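SJCHGC06286 protein (Schistosoma japonicum, PDB 3QBR) probably binds BH domains of other Bcl-2 family proteins in the control of apoptosis, represented here by its helical part truncated at the C-terminus. Local coordinates at residues V55-E60 with G169-I174; A101-Y106 with I145-K150. All blocks are in the same frame, centred on the assembly; numbering follows the deposited sequence.

Contact 1 (V55-E60 with G169-I174); sequences VPNGQE and GWSGLI
A type II beta turn, Val55 to Gly58, leads into helix 58-79, and its third residue, Asn57, turns its side chain across to Ser171 and Ile174, far along the chain. The turn is closed by the backbone bond from Gly58 N to Val55 O. Asn57 holds the left-handed backbone conformation (phi 73°) expected at that place, one that asparagine accepts readily. Its CG lies anti to the carbonyl carbon (chi1 -58°), and from there the amide nitrogen reaches Ser171. Asn57 ND2 donates to Ser171 OG over 3.0 Å in a nearly straight bond, N-H...O 159°, and the hydroxyl oxygen lies close to the amide plane, so the N-H is well aimed.

The partner segment belongs to a Gly-Trp sequence that probably represents the BH2 motif of the Bcl-2 family: a 3-10 turn at Trp170 and Ser171 that passes into the short helix 172-176. Trp170 itself turns to the interior, where its ring meets that of Phe17 with the planes almost parallel, and its neighbours Ser171, Leu173 and Ile174 all touch Ile61.

One helical turn beyond the serine, Ile174 brings the apolar half of the contact. Its CG1 branch is extended, carrying CD1 against the aliphatic base of the Glu60 side chain at CB, with Ile174 CG1 lying 3.9 Å from Glu60 CB. The same methyl also meets the turn, Ile174 CD1 lying 3.9 Å from Asn57 CB.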
loop_
_atom_site.group_PDB
_atom_site.type_symbol
_atom_site.label_atom_id
_atom_site.label_comp_id
_atom_site.label_asym_id
_atom_site.label_seq_id
_atom_site.Cartn_x
_atom_site.Cartn_y
_atom_site.Cartn_z
ATOM N N VAL A 55 -17.394 -1.612 -0.514
ATOM C CA VAL A 55 -16.889 -0.823 0.609
ATOM C C VAL A 55 -17.732 0.430 0.783
ATOM O O VAL A 55 -18.005 1.135 -0.189
ATOM C CB VAL A 55 -15.405 -0.425 0.396
ATOM C CG1 VAL A 55 -14.912 0.479 1.532
ATOM C CG2 VAL A 55 -14.532 -1.683 0.256
ATOM N N PRO A 56 -18.175 0.699 2.021
ATOM C CA PRO A 56 -19.000 1.894 2.234
ATOM C C PRO A 56 -18.185 3.174 2.069
ATOM O O PRO A 56 -17.145 3.323 2.706
ATOM C CB PRO A 56 -19.491 1.741 3.677
ATOM C CG PRO A 56 -19.290 0.294 4.007
ATOM C CD PRO A 56 -18.149 -0.197 3.192
ATOM N N ASN A 57 -18.654 4.085 1.223
ATOM C CA ASN A 57 -17.927 5.319 0.960
ATOM C C ASN A 57 -16.713 5.067 0.106
ATOM O O ASN A 57 -15.901 5.962 -0.102
ATOM C CB ASN A 57 -17.514 5.964 2.263
ATOM C CG ASN A 57 -18.695 6.246 3.143
ATOM O OD1 ASN A 57 -19.820 6.357 2.654
ATOM N ND2 ASN A 57 -18.460 6.357 4.453
ATOM N N GLY A 58 -16.606 3.834 -0.384
ATOM C CA GLY A 58 -15.496 3.407 -1.212
ATOM C C GLY A 58 -14.936 4.483 -2.126
ATOM O O GLY A 58 -13.723 4.672 -2.198
ATOM N N GLN A 59 -15.807 5.193 -2.832
ATOM C CA GLN A 59 -15.321 6.166 -3.804
ATOM C C GLN A 59 -14.660 7.343 -3.112
ATOM O O GLN A 59 -13.570 7.772 -3.501
ATOM C CB GLN A 59 -16.440 6.640 -4.735
ATOM C CG GLN A 59 -16.666 5.729 -5.928
ATOM C CD GLN A 59 -17.530 6.375 -7.003
ATOM O OE1 GLN A 59 -18.267 7.332 -6.737
ATOM N NE2 GLN A 59 -17.443 5.853 -8.229
ATOM N N GLU A 60 -15.334 7.873 -2.097
ATOM C CA GLU A 60 -14.764 8.917 -1.256
ATOM C C GLU A 60 -13.391 8.518 -0.660
ATOM O O GLU A 60 -12.447 9.308 -0.661
ATOM C CB GLU A 60 -15.753 9.299 -0.156
ATOM C CG GLU A 60 -16.736 10.326 -0.601
ATOM C CD GLU A 60 -16.064 11.400 -1.441
ATOM O OE1 GLU A 60 -15.101 12.036 -0.946
ATOM O OE2 GLU A 60 -16.487 11.605 -2.605
ATOM N N GLY A 169 -13.400 3.690 11.095
ATOM C CA GLY A 169 -13.057 2.730 10.067
ATOM C C GLY A 169 -12.284 3.368 8.921
ATOM O O GLY A 169 -11.705 4.454 9.041
ATOM N N TRP A 170 -12.279 2.683 7.787
ATOM C CA TRP A 170 -11.526 3.133 6.620
ATOM C C TRP A 170 -11.953 4.511 6.172
ATOM O O TRP A 170 -11.188 5.208 5.530
ATOM C CB TRP A 170 -11.688 2.136 5.482
ATOM C CG TRP A 170 -10.757 0.985 5.587
ATOM C CD1 TRP A 170 -11.085 -0.348 5.627
ATOM C CD2 TRP A 170 -9.321 1.050 5.650
ATOM N NE1 TRP A 170 -9.940 -1.111 5.694
ATOM C CE2 TRP A 170 -8.845 -0.277 5.720
ATOM C CE3 TRP A 170 -8.397 2.106 5.631
ATOM C CZ2 TRP A 170 -7.471 -0.582 5.796
ATOM C CZ3 TRP A 170 -7.050 1.813 5.689
ATOM C CH2 TRP A 170 -6.593 0.474 5.782
ATOM N N SER A 171 -13.177 4.902 6.517
ATOM C CA SER A 171 -13.683 6.225 6.146
ATOM C C SER A 171 -12.990 7.345 6.891
ATOM O O SER A 171 -13.166 8.497 6.542
ATOM C CB SER A 171 -15.186 6.332 6.397
ATOM O OG SER A 171 -15.889 5.386 5.631
ATOM N N GLY A 172 -12.230 7.005 7.930
ATOM C CA GLY A 172 -11.402 7.976 8.624
ATOM C C GLY A 172 -10.624 8.812 7.627
ATOM O O GLY A 172 -10.498 10.041 7.762
ATOM N N LEU A 173 -10.128 8.133 6.599
ATOM C CA LEU A 173 -9.321 8.770 5.566
ATOM C C LEU A 173 -10.016 10.004 4.950
ATOM O O LEU A 173 -9.377 11.018 4.642
ATOM C CB LEU A 173 -8.948 7.734 4.492
ATOM C CG LEU A 173 -7.984 6.644 4.959
ATOM C CD1 LEU A 173 -8.082 5.432 4.056
ATOM C CD2 LEU A 173 -6.529 7.171 5.058
ATOM N N ILE A 174 -11.324 9.908 4.767
ATOM C CA ILE A 174 -12.055 10.979 4.121
ATOM C C ILE A 174 -11.836 12.275 4.900
ATOM O O ILE A 174 -11.293 13.253 4.379
ATOM C CB ILE A 174 -13.541 10.639 4.012
ATOM C CG1 ILE A 174 -13.718 9.400 3.124
ATOM C CG2 ILE A 174 -14.305 11.829 3.465
ATOM C CD1 ILE A 174 -15.126 8.873 3.074
#

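Contact 2 (A101-Y106 with I145-K150); sequences ALEIFY and IQMLIK
One face of the Tyr106 ring carries the CD2 methyl of Leu148, a CH-pi contact in which Leu148 CD2 stands 3.8 Å from the centroid of the Tyr106 ring. The direction is 17° off the ring normal, and the methyl is shifted toward the CB end of the ring: Leu148 CD2 is 3.7 Å from Tyr106 CG, which is nearer than its approach to the ring atoms farther out. On the same side of the ring as the methyl, Leu148 O lies 4.1 Å from Tyr106 CE2. The hydroxyl at the far end is hydrogen-bonded to Thr152 OG1, which fixes the ring's outer end to the helix that also supplies the methyl.

Beside this CH-pi contact Met147 packs against Leu102 and Glu103, in the preceding turn. With CG anti to the backbone N (chi1 -171°) its chain sets out toward helix 99-113, then bends at both following torsions, so that sulfur and methyl serve different neighbours. Met147 CE rests on the side of Leu102, 3.8 Å from Leu102 CD2, while Met147 SD lies 4.0 Å from Glu103 CB and touches the aliphatic part of that chain. Leu148 reaches Leu102 as well, more loosely, Leu148 CD2 being 4.4 Å from Leu102 CG.

This is side-to-side packing of two helices of the Bcl-2 fold; the axes of segments 101-106 and 145-150 run in roughly the same direction at 36°, 10.4 Å apart at closest approach. Phe105, on another side of helix 99-113, packs on an apolar side chain of another protein's chain. Behind Leu148 stands helix 119-137, which it meets at Leu129 and Leu136, whereas Ile149 turns to helix 17-31, touching Cys25, His26 and Leu29.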
loop_
_atom_site.group_PDB
_atom_site.type_symbol
_atom_site.label_atom_id
_atom_site.label_comp_id
_atom_site.label_asym_id
_atom_site.label_seq_id
_atom_site.Cartn_x
_atom_site.Cartn_y
_atom_site.Cartn_z
ATOM N N ALA A 101 10.529 -15.104 0.577
ATOM C CA ALA A 101 11.555 -14.152 1.009
ATOM C C ALA A 101 10.994 -12.751 0.981
ATOM O O ALA A 101 11.271 -11.949 1.874
ATOM C CB ALA A 101 12.793 -14.221 0.124
ATOM N N LEU A 102 10.215 -12.463 -0.059
ATOM C CA LEU A 102 9.591 -11.152 -0.240
ATOM C C LEU A 102 8.505 -10.861 0.804
ATOM O O LEU A 102 8.342 -9.719 1.235
ATOM C CB LEU A 102 9.022 -11.027 -1.650
ATOM C CG LEU A 102 8.357 -9.695 -1.998
ATOM C CD1 LEU A 102 9.323 -8.524 -1.815
ATOM C CD2 LEU A 102 7.813 -9.732 -3.420
ATOM N N GLU A 103 7.768 -11.881 1.221
ATOM C CA GLU A 103 6.802 -11.674 2.284
ATOM C C GLU A 103 7.565 -11.192 3.516
ATOM O O GLU A 103 7.291 -10.117 4.056
ATOM C CB GLU A 103 6.029 -12.956 2.579
ATOM C CG GLU A 103 4.693 -12.728 3.273
ATOM C CD GLU A 103 3.850 -14.001 3.383
ATOM O OE1 GLU A 103 3.089 -14.137 4.369
ATOM O OE2 GLU A 103 3.948 -14.868 2.484
ATOM N N ILE A 104 8.544 -11.992 3.933
ATOM C CA ILE A 104 9.446 -11.644 5.029
ATOM C C ILE A 104 9.889 -10.172 5.042
ATOM O O ILE A 104 9.691 -9.447 6.028
ATOM C CB ILE A 104 10.724 -12.505 4.989
ATOM C CG1 ILE A 104 10.388 -14.000 5.077
ATOM C CG2 ILE A 104 11.682 -12.065 6.083
ATOM C CD1 ILE A 104 9.053 -14.280 5.689
ATOM N N PHE A 105 10.515 -9.733 3.961
ATOM C CA PHE A 105 10.992 -8.368 3.938
ATOM C C PHE A 105 9.848 -7.400 4.006
ATOM O O PHE A 105 9.914 -6.419 4.749
ATOM C CB PHE A 105 11.827 -8.100 2.710
ATOM C CG PHE A 105 12.996 -9.005 2.595
ATOM C CD1 PHE A 105 13.576 -9.532 3.739
ATOM C CD2 PHE A 105 13.527 -9.330 1.356
ATOM C CE1 PHE A 105 14.661 -10.380 3.656
ATOM C CE2 PHE A 105 14.618 -10.171 1.264
ATOM C CZ PHE A 105 15.186 -10.700 2.417
ATOM N N TYR A 106 8.799 -7.674 3.227
ATOM C CA TYR A 106 7.592 -6.850 3.266
ATOM C C TYR A 106 7.109 -6.746 4.698
ATOM O O TYR A 106 6.854 -5.649 5.201
ATOM C CB TYR A 106 6.455 -7.411 2.377
ATOM C CG TYR A 106 5.350 -6.400 2.174
ATOM C CD1 TYR A 106 5.634 -5.156 1.633
ATOM C CD2 TYR A 106 4.047 -6.667 2.549
ATOM C CE1 TYR A 106 4.660 -4.205 1.461
ATOM C CE2 TYR A 106 3.039 -5.716 2.361
ATOM C CZ TYR A 106 3.365 -4.487 1.822
ATOM O OH TYR A 106 2.420 -3.509 1.634
ATOM N N ILE A 145 2.693 -10.024 -6.965
ATOM C CA ILE A 145 1.756 -8.920 -6.836
ATOM C C ILE A 145 0.575 -9.344 -5.948
ATOM O O ILE A 145 0.295 -8.717 -4.920
ATOM C CB ILE A 145 1.258 -8.454 -8.230
ATOM C CG1 ILE A 145 2.415 -7.875 -9.031
ATOM C CG2 ILE A 145 0.137 -7.438 -8.090
ATOM C CD1 ILE A 145 2.040 -7.256 -10.394
ATOM N N GLN A 146 -0.091 -10.430 -6.329
ATOM C CA GLN A 146 -1.226 -10.919 -5.560
ATOM C C GLN A 146 -0.796 -11.265 -4.160
ATOM O O GLN A 146 -1.592 -11.230 -3.223
ATOM C CB GLN A 146 -1.867 -12.144 -6.220
ATOM C CG GLN A 146 -2.763 -11.816 -7.423
ATOM C CD GLN A 146 -3.690 -10.607 -7.192
ATOM O OE1 GLN A 146 -4.366 -10.508 -6.153
ATOM N NE2 GLN A 146 -3.730 -9.690 -8.178
ATOM N N MET A 147 0.469 -11.622 -4.007
ATOM C CA MET A 147 0.966 -11.970 -2.682
ATOM C C MET A 147 1.042 -10.707 -1.808
ATOM O O MET A 147 0.505 -10.673 -0.699
ATOM C CB MET A 147 2.315 -12.658 -2.803
ATOM C CG MET A 147 2.817 -13.258 -1.496
ATOM S SD MET A 147 3.883 -12.101 -0.636
ATOM C CE MET A 147 5.221 -12.037 -1.839
ATOM N N LEU A 148 1.675 -9.658 -2.329
ATOM C CA LEU A 148 1.769 -8.399 -1.604
ATOM C C LEU A 148 0.391 -7.908 -1.158
ATOM O O LEU A 148 0.191 -7.535 0.006
ATOM C CB LEU A 148 2.447 -7.327 -2.460
ATOM C CG LEU A 148 3.946 -7.484 -2.658
ATOM C CD1 LEU A 148 4.480 -6.393 -3.583
ATOM C CD2 LEU A 148 4.619 -7.395 -1.267
ATOM N N ILE A 149 -0.561 -7.915 -2.090
ATOM C CA ILE A 149 -1.909 -7.457 -1.780
ATOM C C ILE A 149 -2.569 -8.305 -0.692
ATOM O O ILE A 149 -3.259 -7.778 0.170
ATOM C CB ILE A 149 -2.786 -7.433 -3.022
ATOM C CG1 ILE A 149 -2.293 -6.352 -3.979
ATOM C CG2 ILE A 149 -4.208 -7.153 -2.632
ATOM C CD1 ILE A 149 -2.947 -6.443 -5.347
ATOM N N LYS A 150 -2.338 -9.612 -0.708
ATOM C CA LYS A 150 -2.934 -10.481 0.310
ATOM C C LYS A 150 -2.299 -10.262 1.677
ATOM O O LYS A 150 -2.998 -10.261 2.699
ATOM C CB LYS A 150 -2.817 -11.951 -0.084
ATOM C CG LYS A 150 -3.481 -12.886 0.878
ATOM C CD LYS A 150 -3.139 -14.331 0.517
ATOM C CE LYS A 150 -3.953 -15.353 1.305
ATOM N NZ LYS A 150 -3.496 -16.741 0.995
#

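Overall arrangement
Burial and chemistry change together between the two contacts. Contact 1 lies at the surface, where a turn and helix 58-79 meet the short C-terminal helix 172-176; a single polar bond and one isoleucine serve there. Contact 2 is buried and pairs two longer helices, 99-113 and 142-159, through methyls, a thioether and a ring face, with no hydrogen bond between its segments. They share no element and do not touch. The centres of contact 1 and contact 2 are about 25 Å apart, on opposite sides of the chain's centre. In sequence, contact 2 is nested within the loop that contact 1 closes. Side chains of both contacts also touch helices 17-31 and 119-137.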